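Local coordinates for protein lectin (Trichosanthes anguina, PDB 4HR6) that probably binds carbohydrate as a nontoxic three-chain seed lectin homologous to type II ribosome-inactivating proteins, this chain belonging to the ribosome-inactivating protein family, at residues B[3-8]-B[15-20]; B[69-74]-B[106-111]; B[81-86]-B[135-140]; B[143-148]-B[171-176]. One frame throughout, in Å; residues are numbered along the deposited sequence.

Contact 1 (B[3-8]-B[15-20]); sequences FYLLTL and SITLAI
Strands 3-8 and 15-20 run antiparallel from the pair Tyr4 and Ile20 to the pair Leu8 and Ile16, their axes approaching to 4.5 Å at an angle of 156°. Hydrogen-bonded pairs at Tyr4 and Ile20, Leu6 and Leu18, and Leu8 and Ile16 alternate with non-hydrogen-bonded pairs at Leu5 and Ala19 and at Thr7 and Thr17. Tyr4 N meets Ile20 O at 2.8 Å, almost straight. The middle pair is uneven. Leu18 N gives Leu6 O a good bond of 2.8 Å, but the return bond from Leu6 N to Leu18 O is weak, bent to 122°.

Tyr4, Leu6, Leu8, Ile16, Leu18 and Ile20 share one face. Leu8 CB lies beside Ile16 CG1 at 4.2 Å, while Leu6 CD1 and Ile20 CD1 only graze at 4.5 Å. The Tyr4 ring swings off the hairpin because CG stands opposite the backbone N (chi1 -178°). Its hydroxyl bonds to Glu23 of the neighbouring lectin chain. On the other face Leu5 leans across so that CD2 rests on Ala19 CB at 3.7 Å. Thr7 and Thr17 cross obliquely. Thr7 OG1 and Thr17 OG1 lie 3.7 Å apart without a hydrogen bond. Thr7 CG2 sits 3.5 Å from Ile16 O.

Leu8 and Ile16 pack on helix 85-96. Thr7 and Leu8 also pair in parallel with a strand of the lectin chain, carrying the sheet across the interface. This is a beta hairpin that forms two adjacent strands at one end, within this chain, of the mixed sheet of a ribosome-inactivating protein fold.

Contact 2 (B[69-74]-B[106-111]); sequences SLENAA and SFLVII
Phe107 meets Leu70 through its CB, which lies 3.9 Å from Leu70 CD2. The two side chains cross at about a right angle. The Phe107 ring then leads away from helix 69-74.

Leu108 comes next and carries most of the contact. It and Leu70 slide past each other in opposite directions. Leu108 CD1 lies 3.7 Å from Leu70 CD1. Its approach to Leu70 CB is closer than usual van der Waals contact. The Leu108 chi1 of -106° is also far from a staggered position, so the fine detail here is doubtful. The other branch, CD2, reaches along helix 69-74 to Ala74 CB at 4.1 Å.

Ile111 follows one turn later. Its CD1 and Leu70 CD1 point at each other, tip to tip, at 3.8 Å. Leu70 thus sits against three residues on one side of the other helix. No hydrogen bond crosses. Glu71 turns its carboxylate to Arg78 in a salt bridge.

The helix axes come no nearer than 10.0 Å and run at 142°. Phe67 of helix 67-74 also touches Leu108 and Ile111. On helix 103-119, Ile110 packs instead on helix 85-96, so this helix lies between the two.

Contact 3 (B[81-86]-B[135-140]); sequences IVLGVD and KTFIPD
Phe137 O accepts the hydrogen bond from Leu83 N at 2.9 Å, nearly straight at 178°. The CA of Val82 adds a CA-H...O contact to the same oxygen. The return bond, from Phe137 N to Leu83 O, is 3.1 Å long. Together they make a single antiparallel bridge between two segments that are not part of any strand.

The Phe137 ring is folded back over this bridge. Its CG stands between the backbone N and the carbonyl carbon (chi1 74°), which brings one ring face over Leu83 CB. That carbon lies 4.3 Å from the Phe137 ring centroid and 25° off the normal, a CH-pi contact. Leu83 CD1 continues to Pro139, whose CD it meets at 4.1 Å, the two side chains at about a right angle. The same Pro139 CD lies 3.5 Å from Ile81 O.

Val82 makes a separate apolar contact. Its CG1 touches Ile138 CG1 at 3.6 Å. It also meets Thr136 CG2, but that approach is too tight to be read closely. Thr136 and Ile138 are exposed, whereas Leu83 and Pro139 are buried.

Segment 81-86 leads into helix 85-96, and segment 135-140 lies in the loop between helix 121-132 and helix 141-159. Ile81 turns to Leu105, Leu108 and Val109 of helix 103-119, and Phe137 packs on Ser126 and Ser130 of helix 121-132.

Contact 4 (B[143-148]-B[171-176]); sequences IVSLED and VELYNS
Ser145 and Tyr174 meet where helix 143-148 comes closest to strand 171-174, and the packing is tightest around this serine. Ser145 CB lies at the edge of the Tyr174 ring, in its plane, 3.9 Å from CD1. Ser145 OG takes a weak hydrogen bond from Tyr174 N at 3.3 Å. It is fairly straight, at 159°, but long. The hydroxyl has a stronger partner in Leu141 O, one turn back in its own helix. With chi1 at 66°, OG lies between the backbone N and the carbonyl carbon and is held close to the helix.

Leu173 packs beside this serine. Its CD2 sits 3.7 Å from Ser145 O and 3.8 Å from Ser145 OG. Its CD1 meets Leu146 CD2 at 4.0 Å, the two leucines crossing at about a right angle. All three residues are buried. Tyr264 of the lectin chain packs on Leu146 as well.

The contact thins out toward Glu172. This residue is exposed and its side chain leads away. Only its backbone O comes near, 4.1 Å from Ser145 CB. Tyr174, too, is partly exposed.

The axes run at 152° and approach to 7.0 Å. Segment 171-174 belongs to a two-stranded antiparallel sheet with strand 180-185. A long helix packed against such a beta hairpin is consistent with the C-terminal part of the ribosome-inactivating protein fold.

In the fold
Contact 2 is the purely apolar one, buried between helices. Contact 1 is also largely buried, but backbone bonds hold it together. The two touch: Leu8 and Leu18 of the sheet rest on Ile110 of helix 103-119. Contact 2 in turn touches contact 3 through Leu108 and Val109 against Ile81 and Leu83, so this helix bridges both. Contact 3 is only partly buried. Its short bridge ties two connecting segments rather than whole strands. It touches contact 4 where Phe137 meets Ile143. Contact 4 is buried too, and mixes leucine packing with a weak serine bond. Contacts 1 and 4 lie 27 Å apart between centres, on opposite sides of the chain's centre.

Contact 1 (B[3-8]-B[15-20])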
loop_
_atom_site.group_PDB
_atom_site.type_symbol
_atom_site.label_atom_id
_atom_site.label_comp_id
_atom_site.label_asym_id
_atom_site.label_seq_id
_atom_site.Cartn_x
_atom_site.Cartn_y
_atom_site.Cartn_z
ATOM N N PHE B 3 -7.481 23.784 10.770
ATOM C CA PHE B 3 -7.194 24.078 9.382
ATOM C C PHE B 3 -5.693 24.194 9.128
ATOM O O PHE B 3 -4.955 24.809 9.900
ATOM C CB PHE B 3 -7.975 25.330 8.950
ATOM C CG PHE B 3 -9.460 25.161 9.102
ATOM C CD1 PHE B 3 -10.134 25.729 10.161
ATOM C CD2 PHE B 3 -10.160 24.349 8.243
ATOM C CE1 PHE B 3 -11.483 25.530 10.325
ATOM C CE2 PHE B 3 -11.507 24.135 8.406
ATOM C CZ PHE B 3 -12.176 24.728 9.451
ATOM N N TYR B 4 -5.252 23.574 8.041
ATOM C CA TYR B 4 -3.857 23.594 7.631
ATOM C C TYR B 4 -3.741 24.453 6.369
ATOM O O TYR B 4 -4.549 24.314 5.443
ATOM C CB TYR B 4 -3.427 22.168 7.358
ATOM C CG TYR B 4 -1.998 21.965 6.953
ATOM C CD1 TYR B 4 -0.947 22.282 7.807
ATOM C CD2 TYR B 4 -1.691 21.397 5.721
ATOM C CE1 TYR B 4 0.375 22.051 7.426
ATOM C CE2 TYR B 4 -0.389 21.166 5.341
ATOM C CZ TYR B 4 0.640 21.488 6.188
ATOM O OH TYR B 4 1.927 21.237 5.760
ATOM N N LEU B 5 -2.748 25.335 6.352
ATOM C CA LEU B 5 -2.547 26.265 5.250
ATOM C C LEU B 5 -1.351 25.872 4.448
ATOM O O LEU B 5 -0.332 25.437 4.958
ATOM C CB LEU B 5 -2.315 27.694 5.735
ATOM C CG LEU B 5 -3.437 28.359 6.523
ATOM C CD1 LEU B 5 -3.015 29.772 6.903
ATOM C CD2 LEU B 5 -4.730 28.387 5.729
ATOM N N LEU B 6 -1.462 26.141 3.167
ATOM C CA LEU B 6 -0.591 25.571 2.210
ATOM C C LEU B 6 -0.487 26.556 1.065
ATOM O O LEU B 6 -1.503 26.962 0.508
ATOM C CB LEU B 6 -1.271 24.293 1.797
ATOM C CG LEU B 6 -0.462 23.266 1.102
ATOM C CD1 LEU B 6 -0.986 21.912 1.564
ATOM C CD2 LEU B 6 -0.609 23.506 -0.382
ATOM N N THR B 7 0.727 26.943 0.713
ATOM C CA THR B 7 0.928 27.930 -0.343
ATOM C C THR B 7 1.480 27.310 -1.628
ATOM O O THR B 7 2.385 26.494 -1.608
ATOM C CB THR B 7 1.855 29.048 0.154
ATOM O OG1 THR B 7 1.275 29.633 1.326
ATOM C CG2 THR B 7 2.028 30.142 -0.892
ATOM N N LEU B 8 0.914 27.705 -2.755
ATOM C CA LEU B 8 1.423 27.281 -4.054
ATOM C C LEU B 8 1.747 28.534 -4.833
ATOM O O LEU B 8 0.984 29.488 -4.796
ATOM C CB LEU B 8 0.373 26.482 -4.810
ATOM C CG LEU B 8 -0.205 25.272 -4.096
ATOM C CD1 LEU B 8 -1.489 24.860 -4.793
ATOM C CD2 LEU B 8 0.791 24.131 -4.087
ATOM N N SER B 15 1.058 33.713 -5.953
ATOM C CA SER B 15 0.839 32.767 -4.849
ATOM C C SER B 15 -0.626 32.696 -4.437
ATOM O O SER B 15 -1.312 33.713 -4.354
ATOM C CB SER B 15 1.673 33.165 -3.650
ATOM O OG SER B 15 3.018 32.801 -3.851
ATOM N N ILE B 16 -1.116 31.484 -4.205
ATOM C CA ILE B 16 -2.400 31.293 -3.539
ATOM C C ILE B 16 -2.190 30.543 -2.230
ATOM O O ILE B 16 -1.235 29.791 -2.092
ATOM C CB ILE B 16 -3.402 30.527 -4.401
ATOM C CG1 ILE B 16 -2.953 29.077 -4.630
ATOM C CG2 ILE B 16 -3.616 31.254 -5.732
ATOM C CD1 ILE B 16 -3.981 28.257 -5.373
ATOM N N THR B 17 -3.075 30.780 -1.269
ATOM C CA THR B 17 -3.051 30.053 -0.021
ATOM C C THR B 17 -4.309 29.211 0.058
ATOM O O THR B 17 -5.418 29.726 -0.018
ATOM C CB THR B 17 -2.999 30.995 1.183
ATOM O OG1 THR B 17 -1.768 31.702 1.158
ATOM C CG2 THR B 17 -3.063 30.216 2.479
ATOM N N LEU B 18 -4.111 27.921 0.265
ATOM C CA LEU B 18 -5.176 26.958 0.260
ATOM C C LEU B 18 -5.354 26.396 1.670
ATOM O O LEU B 18 -4.376 26.019 2.323
ATOM C CB LEU B 18 -4.793 25.881 -0.728
ATOM C CG LEU B 18 -5.728 24.715 -0.942
ATOM C CD1 LEU B 18 -6.933 25.140 -1.750
ATOM C CD2 LEU B 18 -4.933 23.632 -1.657
ATOM N N ALA B 19 -6.599 26.357 2.140
ATOM C CA ALA B 19 -6.896 25.918 3.504
ATOM C C ALA B 19 -7.555 24.548 3.486
ATOM O O ALA B 19 -8.468 24.294 2.705
ATOM C CB ALA B 19 -7.792 26.931 4.216
ATOM N N ILE B 20 -7.067 23.673 4.349
ATOM C CA ILE B 20 -7.451 22.272 4.354
ATOM C C ILE B 20 -7.954 21.903 5.735
ATOM O O ILE B 20 -7.285 22.172 6.722
ATOM C CB ILE B 20 -6.245 21.365 4.008
ATOM C CG1 ILE B 20 -6.066 21.263 2.498
ATOM C CG2 ILE B 20 -6.436 19.958 4.544
ATOM C CD1 ILE B 20 -5.440 22.471 1.870
#

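Contact 2 (B[69-74]-B[106-111])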
loop_
_atom_site.group_PDB
_atom_site.type_symbol
_atom_site.label_atom_id
_atom_site.label_comp_id
_atom_site.label_asym_id
_atom_site.label_seq_id
_atom_site.Cartn_x
_atom_site.Cartn_y
_atom_site.Cartn_z
ATOM N N SER B 69 -19.209 17.016 -7.546
ATOM C CA SER B 69 -19.660 18.394 -7.721
ATOM C C SER B 69 -18.669 19.141 -8.610
ATOM O O SER B 69 -19.052 19.912 -9.504
ATOM C CB SER B 69 -19.829 19.116 -6.376
ATOM O OG SER B 69 -20.314 20.444 -6.578
ATOM N N LEU B 70 -17.397 18.935 -8.346
ATOM C CA LEU B 70 -16.360 19.566 -9.160
ATOM C C LEU B 70 -16.437 19.150 -10.617
ATOM O O LEU B 70 -16.282 19.988 -11.506
ATOM C CB LEU B 70 -14.977 19.251 -8.606
ATOM C CG LEU B 70 -14.671 20.054 -7.341
ATOM C CD1 LEU B 70 -13.469 19.487 -6.636
ATOM C CD2 LEU B 70 -14.436 21.516 -7.695
ATOM N N GLU B 71 -16.653 17.863 -10.855
ATOM C CA GLU B 71 -16.747 17.326 -12.232
ATOM C C GLU B 71 -17.987 17.880 -12.930
ATOM O O GLU B 71 -17.959 18.312 -14.097
ATOM C CB GLU B 71 -16.770 15.794 -12.209
ATOM C CG GLU B 71 -15.388 15.189 -11.942
ATOM C CD GLU B 71 -15.393 13.666 -11.817
ATOM O OE1 GLU B 71 -16.457 13.069 -11.604
ATOM O OE2 GLU B 71 -14.318 13.046 -11.900
ATOM N N ASN B 72 -19.078 17.896 -12.191
ATOM C CA ASN B 72 -20.298 18.492 -12.688
ATOM C C ASN B 72 -20.110 19.947 -13.131
ATOM O O ASN B 72 -20.508 20.344 -14.221
ATOM C CB ASN B 72 -21.352 18.425 -11.604
ATOM C CG ASN B 72 -22.726 18.319 -12.166
ATOM O OD1 ASN B 72 -23.407 19.324 -12.375
ATOM N ND2 ASN B 72 -23.138 17.091 -12.461
ATOM N N ALA B 73 -19.480 20.737 -12.282
ATOM C CA ALA B 73 -19.239 22.134 -12.573
ATOM C C ALA B 73 -18.179 22.339 -13.679
ATOM O O ALA B 73 -18.262 23.302 -14.435
ATOM C CB ALA B 73 -18.821 22.845 -11.306
ATOM N N ALA B 74 -17.172 21.472 -13.764
ATOM C CA ALA B 74 -16.190 21.570 -14.873
ATOM C C ALA B 74 -16.765 21.086 -16.210
ATOM O O ALA B 74 -16.293 21.474 -17.277
ATOM C CB ALA B 74 -14.913 20.811 -14.553
ATOM N N SER B 106 -9.525 23.841 -12.395
ATOM C CA SER B 106 -8.269 24.128 -11.707
ATOM C C SER B 106 -8.224 23.456 -10.337
ATOM O O SER B 106 -7.188 22.921 -9.966
ATOM C CB SER B 106 -8.021 25.633 -11.624
ATOM O OG SER B 106 -8.107 26.227 -12.916
ATOM N N PHE B 107 -9.354 23.435 -9.618
ATOM C CA PHE B 107 -9.421 22.707 -8.351
ATOM C C PHE B 107 -9.166 21.193 -8.529
ATOM O O PHE B 107 -8.443 20.583 -7.762
ATOM C CB PHE B 107 -10.763 22.938 -7.638
ATOM C CG PHE B 107 -10.775 24.152 -6.744
ATOM C CD1 PHE B 107 -11.723 25.145 -6.911
ATOM C CD2 PHE B 107 -9.839 24.293 -5.736
ATOM C CE1 PHE B 107 -11.735 26.262 -6.076
ATOM C CE2 PHE B 107 -9.839 25.411 -4.904
ATOM C CZ PHE B 107 -10.786 26.389 -5.077
ATOM N N LEU B 108 -9.760 20.603 -9.547
ATOM C CA LEU B 108 -9.532 19.184 -9.852
ATOM C C LEU B 108 -8.038 18.842 -10.036
ATOM O O LEU B 108 -7.534 17.845 -9.497
ATOM C CB LEU B 108 -10.322 18.815 -11.091
ATOM C CG LEU B 108 -11.592 17.964 -11.006
ATOM C CD1 LEU B 108 -12.113 17.730 -9.616
ATOM C CD2 LEU B 108 -12.678 18.519 -11.927
ATOM N N VAL B 109 -7.320 19.703 -10.741
ATOM C CA VAL B 109 -5.888 19.527 -10.905
ATOM C C VAL B 109 -5.151 19.609 -9.572
ATOM O O VAL B 109 -4.361 18.724 -9.209
ATOM C CB VAL B 109 -5.321 20.569 -11.888
ATOM C CG1 VAL B 109 -3.816 20.464 -11.966
ATOM C CG2 VAL B 109 -5.931 20.390 -13.280
ATOM N N ILE B 110 -5.416 20.684 -8.833
ATOM C CA ILE B 110 -4.679 20.987 -7.626
ATOM C C ILE B 110 -4.961 19.947 -6.538
ATOM O O ILE B 110 -4.043 19.458 -5.895
ATOM C CB ILE B 110 -5.003 22.408 -7.129
ATOM C CG1 ILE B 110 -4.348 23.437 -8.042
ATOM C CG2 ILE B 110 -4.508 22.603 -5.706
ATOM C CD1 ILE B 110 -5.019 24.784 -8.022
ATOM N N ILE B 111 -6.228 19.611 -6.344
ATOM C CA ILE B 111 -6.607 18.666 -5.315
ATOM C C ILE B 111 -5.909 17.323 -5.570
ATOM O O ILE B 111 -5.308 16.749 -4.670
ATOM C CB ILE B 111 -8.156 18.539 -5.226
ATOM C CG1 ILE B 111 -8.731 19.822 -4.610
ATOM C CG2 ILE B 111 -8.582 17.336 -4.404
ATOM C CD1 ILE B 111 -10.233 19.918 -4.695
#

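Contact 3 (B[81-86]-B[135-140])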
loop_
_atom_site.group_PDB
_atom_site.type_symbol
_atom_site.label_atom_id
_atom_site.label_comp_id
_atom_site.label_asym_id
_atom_site.label_seq_id
_atom_site.Cartn_x
_atom_site.Cartn_y
_atom_site.Cartn_z
ATOM N N ILE B 81 -8.997 14.908 -17.675
ATOM C CA ILE B 81 -8.278 16.117 -17.350
ATOM C C ILE B 81 -6.820 15.814 -17.120
ATOM O O ILE B 81 -6.482 14.993 -16.274
ATOM C CB ILE B 81 -8.869 16.774 -16.093
ATOM C CG1 ILE B 81 -10.303 17.230 -16.380
ATOM C CG2 ILE B 81 -8.020 17.947 -15.651
ATOM C CD1 ILE B 81 -11.139 17.408 -15.140
ATOM N N VAL B 82 -5.961 16.511 -17.853
ATOM C CA VAL B 82 -4.537 16.266 -17.793
ATOM C C VAL B 82 -3.953 16.833 -16.511
ATOM O O VAL B 82 -4.346 17.915 -16.074
ATOM C CB VAL B 82 -3.771 16.845 -19.028
ATOM C CG1 VAL B 82 -4.110 16.058 -20.273
ATOM C CG2 VAL B 82 -4.099 18.313 -19.271
ATOM N N LEU B 83 -3.022 16.080 -15.927
ATOM C CA LEU B 83 -2.242 16.478 -14.766
ATOM C C LEU B 83 -0.783 16.595 -15.173
ATOM O O LEU B 83 -0.334 15.925 -16.108
ATOM C CB LEU B 83 -2.352 15.429 -13.665
ATOM C CG LEU B 83 -3.785 15.087 -13.262
ATOM C CD1 LEU B 83 -3.757 14.091 -12.119
ATOM C CD2 LEU B 83 -4.533 16.364 -12.887
ATOM N N GLY B 84 -0.041 17.423 -14.445
ATOM C CA GLY B 84 1.371 17.644 -14.727
ATOM C C GLY B 84 1.798 19.032 -14.323
ATOM O O GLY B 84 1.011 19.814 -13.774
ATOM N N VAL B 85 3.045 19.349 -14.626
ATOM C CA VAL B 85 3.657 20.591 -14.205
ATOM C C VAL B 85 2.922 21.800 -14.781
ATOM O O VAL B 85 2.606 22.741 -14.053
ATOM C CB VAL B 85 5.128 20.638 -14.630
ATOM C CG1 VAL B 85 5.753 21.970 -14.236
ATOM C CG2 VAL B 85 5.885 19.471 -14.000
ATOM N N ASP B 86 2.646 21.774 -16.079
ATOM C CA ASP B 86 2.060 22.934 -16.729
ATOM C C ASP B 86 0.571 23.052 -16.453
ATOM O O ASP B 86 0.073 24.143 -16.287
ATOM C CB ASP B 86 2.348 22.936 -18.245
ATOM C CG ASP B 86 3.833 23.072 -18.557
ATOM O OD1 ASP B 86 4.483 24.011 -18.060
ATOM O OD2 ASP B 86 4.359 22.225 -19.307
ATOM N N LYS B 135 6.104 15.778 -19.082
ATOM C CA LYS B 135 5.022 15.300 -19.904
ATOM C C LYS B 135 3.765 15.096 -19.057
ATOM O O LYS B 135 3.810 14.615 -17.928
ATOM C CB LYS B 135 5.397 13.974 -20.574
ATOM C CG LYS B 135 6.221 14.111 -21.847
ATOM C CD LYS B 135 5.343 14.441 -23.049
ATOM C CE LYS B 135 6.042 14.112 -24.362
ATOM N NZ LYS B 135 7.253 14.949 -24.590
ATOM N N THR B 136 2.651 15.422 -19.678
ATOM C CA THR B 136 1.329 15.329 -19.116
ATOM C C THR B 136 0.790 13.870 -19.105
ATOM O O THR B 136 1.150 13.054 -19.970
ATOM C CB THR B 136 0.475 16.329 -19.934
ATOM O OG1 THR B 136 0.285 17.536 -19.175
ATOM C CG2 THR B 136 -0.787 15.790 -20.397
ATOM N N PHE B 137 -0.050 13.540 -18.122
ATOM C CA PHE B 137 -0.807 12.273 -18.129
ATOM C C PHE B 137 -2.254 12.484 -17.705
ATOM O O PHE B 137 -2.570 13.473 -17.057
ATOM C CB PHE B 137 -0.139 11.221 -17.230
ATOM C CG PHE B 137 -0.305 11.459 -15.755
ATOM C CD1 PHE B 137 0.515 12.346 -15.083
ATOM C CD2 PHE B 137 -1.266 10.767 -15.031
ATOM C CE1 PHE B 137 0.363 12.563 -13.728
ATOM C CE2 PHE B 137 -1.422 10.983 -13.671
ATOM C CZ PHE B 137 -0.608 11.875 -13.021
ATOM N N ILE B 138 -3.112 11.549 -18.084
ATOM C CA ILE B 138 -4.505 11.528 -17.677
ATOM C C ILE B 138 -4.694 10.330 -16.744
ATOM O O ILE B 138 -4.315 9.220 -17.085
ATOM C CB ILE B 138 -5.443 11.429 -18.893
ATOM C CG1 ILE B 138 -5.261 12.656 -19.806
ATOM C CG2 ILE B 138 -6.898 11.359 -18.462
ATOM C CD1 ILE B 138 -5.830 12.485 -21.200
ATOM N N PRO B 139 -5.262 10.556 -15.548
ATOM C CA PRO B 139 -5.471 9.441 -14.633
ATOM C C PRO B 139 -6.431 8.415 -15.184
ATOM O O PRO B 139 -7.414 8.765 -15.830
ATOM C CB PRO B 139 -6.088 10.089 -13.390
ATOM C CG PRO B 139 -6.526 11.435 -13.806
ATOM C CD PRO B 139 -5.661 11.845 -14.961
ATOM N N ASP B 140 -6.148 7.156 -14.916
ATOM C CA ASP B 140 -7.020 6.075 -15.332
ATOM C C ASP B 140 -7.686 5.507 -14.069
ATOM O O ASP B 140 -7.607 6.105 -13.007
ATOM C CB ASP B 140 -6.188 5.022 -16.072
ATOM C CG ASP B 140 -6.980 4.292 -17.168
ATOM O OD1 ASP B 140 -6.326 3.715 -18.079
ATOM O OD2 ASP B 140 -8.239 4.288 -17.116
#

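Contact 4 (B[143-148]-B[171-176])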
loop_
_atom_site.group_PDB
_atom_site.type_symbol
_atom_site.label_atom_id
_atom_site.label_comp_id
_atom_site.label_asym_id
_atom_site.label_seq_id
_atom_site.Cartn_x
_atom_site.Cartn_y
_atom_site.Cartn_z
ATOM N N ILE B 143 -5.797 5.268 -10.559
ATOM C CA ILE B 143 -5.785 6.452 -9.722
ATOM C C ILE B 143 -7.191 6.751 -9.174
ATOM O O ILE B 143 -7.364 6.922 -7.985
ATOM C CB ILE B 143 -5.193 7.655 -10.481
ATOM C CG1 ILE B 143 -3.680 7.413 -10.669
ATOM C CG2 ILE B 143 -5.455 8.957 -9.738
ATOM C CD1 ILE B 143 -2.876 8.517 -11.316
ATOM N N VAL B 144 -8.187 6.782 -10.046
ATOM C CA VAL B 144 -9.543 7.144 -9.660
ATOM C C VAL B 144 -10.121 6.237 -8.585
ATOM O O VAL B 144 -10.789 6.734 -7.676
ATOM C CB VAL B 144 -10.462 7.210 -10.888
ATOM C CG1 VAL B 144 -11.929 7.199 -10.496
ATOM C CG2 VAL B 144 -10.153 8.469 -11.683
ATOM N N SER B 145 -9.872 4.930 -8.675
ATOM C CA SER B 145 -10.395 3.968 -7.694
ATOM C C SER B 145 -9.768 4.159 -6.304
ATOM O O SER B 145 -10.416 3.932 -5.288
ATOM C CB SER B 145 -10.231 2.516 -8.182
ATOM O OG SER B 145 -8.876 2.125 -8.276
ATOM N N LEU B 146 -8.518 4.601 -6.258
ATOM C CA LEU B 146 -7.895 4.954 -4.996
ATOM C C LEU B 146 -8.562 6.200 -4.404
ATOM O O LEU B 146 -8.907 6.220 -3.229
ATOM C CB LEU B 146 -6.408 5.219 -5.183
ATOM C CG LEU B 146 -5.525 4.037 -5.576
ATOM C CD1 LEU B 146 -4.110 4.536 -5.878
ATOM C CD2 LEU B 146 -5.497 3.000 -4.476
ATOM N N GLU B 147 -8.756 7.230 -5.226
ATOM C CA GLU B 147 -9.368 8.477 -4.752
ATOM C C GLU B 147 -10.766 8.230 -4.181
ATOM O O GLU B 147 -11.085 8.671 -3.079
ATOM C CB GLU B 147 -9.439 9.503 -5.882
ATOM C CG GLU B 147 -8.073 10.046 -6.304
ATOM C CD GLU B 147 -8.142 10.927 -7.540
ATOM O OE1 GLU B 147 -9.244 11.163 -8.055
ATOM O OE2 GLU B 147 -7.095 11.381 -8.022
ATOM N N ASP B 148 -11.575 7.505 -4.933
ATOM C CA ASP B 148 -12.947 7.243 -4.559
ATOM C C ASP B 148 -13.096 6.312 -3.340
ATOM O O ASP B 148 -14.127 6.346 -2.669
ATOM C CB ASP B 148 -13.715 6.667 -5.751
ATOM C CG ASP B 148 -13.944 7.688 -6.862
ATOM O OD1 ASP B 148 -13.753 8.904 -6.657
ATOM O OD2 ASP B 148 -14.324 7.257 -7.957
ATOM N N VAL B 171 -12.826 -4.109 -0.933
ATOM C CA VAL B 171 -12.597 -2.889 -1.712
ATOM C C VAL B 171 -12.171 -3.266 -3.133
ATOM O O VAL B 171 -11.320 -4.120 -3.307
ATOM C CB VAL B 171 -11.485 -2.038 -1.091
ATOM C CG1 VAL B 171 -11.242 -0.789 -1.931
ATOM C CG2 VAL B 171 -11.829 -1.669 0.350
ATOM N N GLU B 172 -12.744 -2.598 -4.128
ATOM C CA GLU B 172 -12.484 -2.859 -5.529
ATOM C C GLU B 172 -11.504 -1.845 -6.088
ATOM O O GLU B 172 -11.845 -0.687 -6.279
ATOM C CB GLU B 172 -13.789 -2.787 -6.325
ATOM C CG GLU B 172 -14.918 -3.571 -5.684
ATOM C CD GLU B 172 -16.061 -3.851 -6.634
ATOM O OE1 GLU B 172 -16.619 -2.901 -7.214
ATOM O OE2 GLU B 172 -16.398 -5.030 -6.797
ATOM N N LEU B 173 -10.274 -2.281 -6.334
ATOM C CA LEU B 173 -9.267 -1.423 -6.948
ATOM C C LEU B 173 -8.886 -1.929 -8.327
ATOM O O LEU B 173 -9.104 -3.090 -8.656
ATOM C CB LEU B 173 -8.033 -1.348 -6.069
ATOM C CG LEU B 173 -8.204 -0.726 -4.685
ATOM C CD1 LEU B 173 -6.853 -0.701 -3.990
ATOM C CD2 LEU B 173 -8.789 0.677 -4.772
ATOM N N TYR B 174 -8.332 -1.034 -9.133
ATOM C CA TYR B 174 -7.853 -1.355 -10.454
ATOM C C TYR B 174 -6.356 -1.176 -10.541
ATOM O O TYR B 174 -5.803 -0.315 -9.878
ATOM C CB TYR B 174 -8.538 -0.468 -11.487
ATOM C CG TYR B 174 -9.970 -0.832 -11.665
ATOM C CD1 TYR B 174 -10.953 -0.244 -10.885
ATOM C CD2 TYR B 174 -10.349 -1.798 -12.589
ATOM C CE1 TYR B 174 -12.284 -0.578 -11.033
ATOM C CE2 TYR B 174 -11.681 -2.148 -12.744
ATOM C CZ TYR B 174 -12.641 -1.534 -11.963
ATOM O OH TYR B 174 -13.966 -1.873 -12.105
ATOM N N ASN B 175 -5.701 -2.001 -11.367
ATOM C CA ASN B 175 -4.281 -1.819 -11.668
ATOM C C ASN B 175 -4.142 -1.008 -12.930
ATOM O O ASN B 175 -5.145 -0.613 -13.515
ATOM C CB ASN B 175 -3.507 -3.155 -11.700
ATOM C CG ASN B 175 -3.845 -4.051 -12.891
ATOM O OD1 ASN B 175 -4.543 -3.681 -13.838
ATOM N ND2 ASN B 175 -3.338 -5.263 -12.828
ATOM N N SER B 176 -2.907 -0.718 -13.322
ATOM C CA SER B 176 -2.653 0.095 -14.514
ATOM C C SER B 176 -3.097 -0.551 -15.834
ATOM O O SER B 176 -3.207 0.139 -16.841
ATOM C CB SER B 176 -1.170 0.479 -14.608
ATOM O OG SER B 176 -0.708 1.027 -13.393
#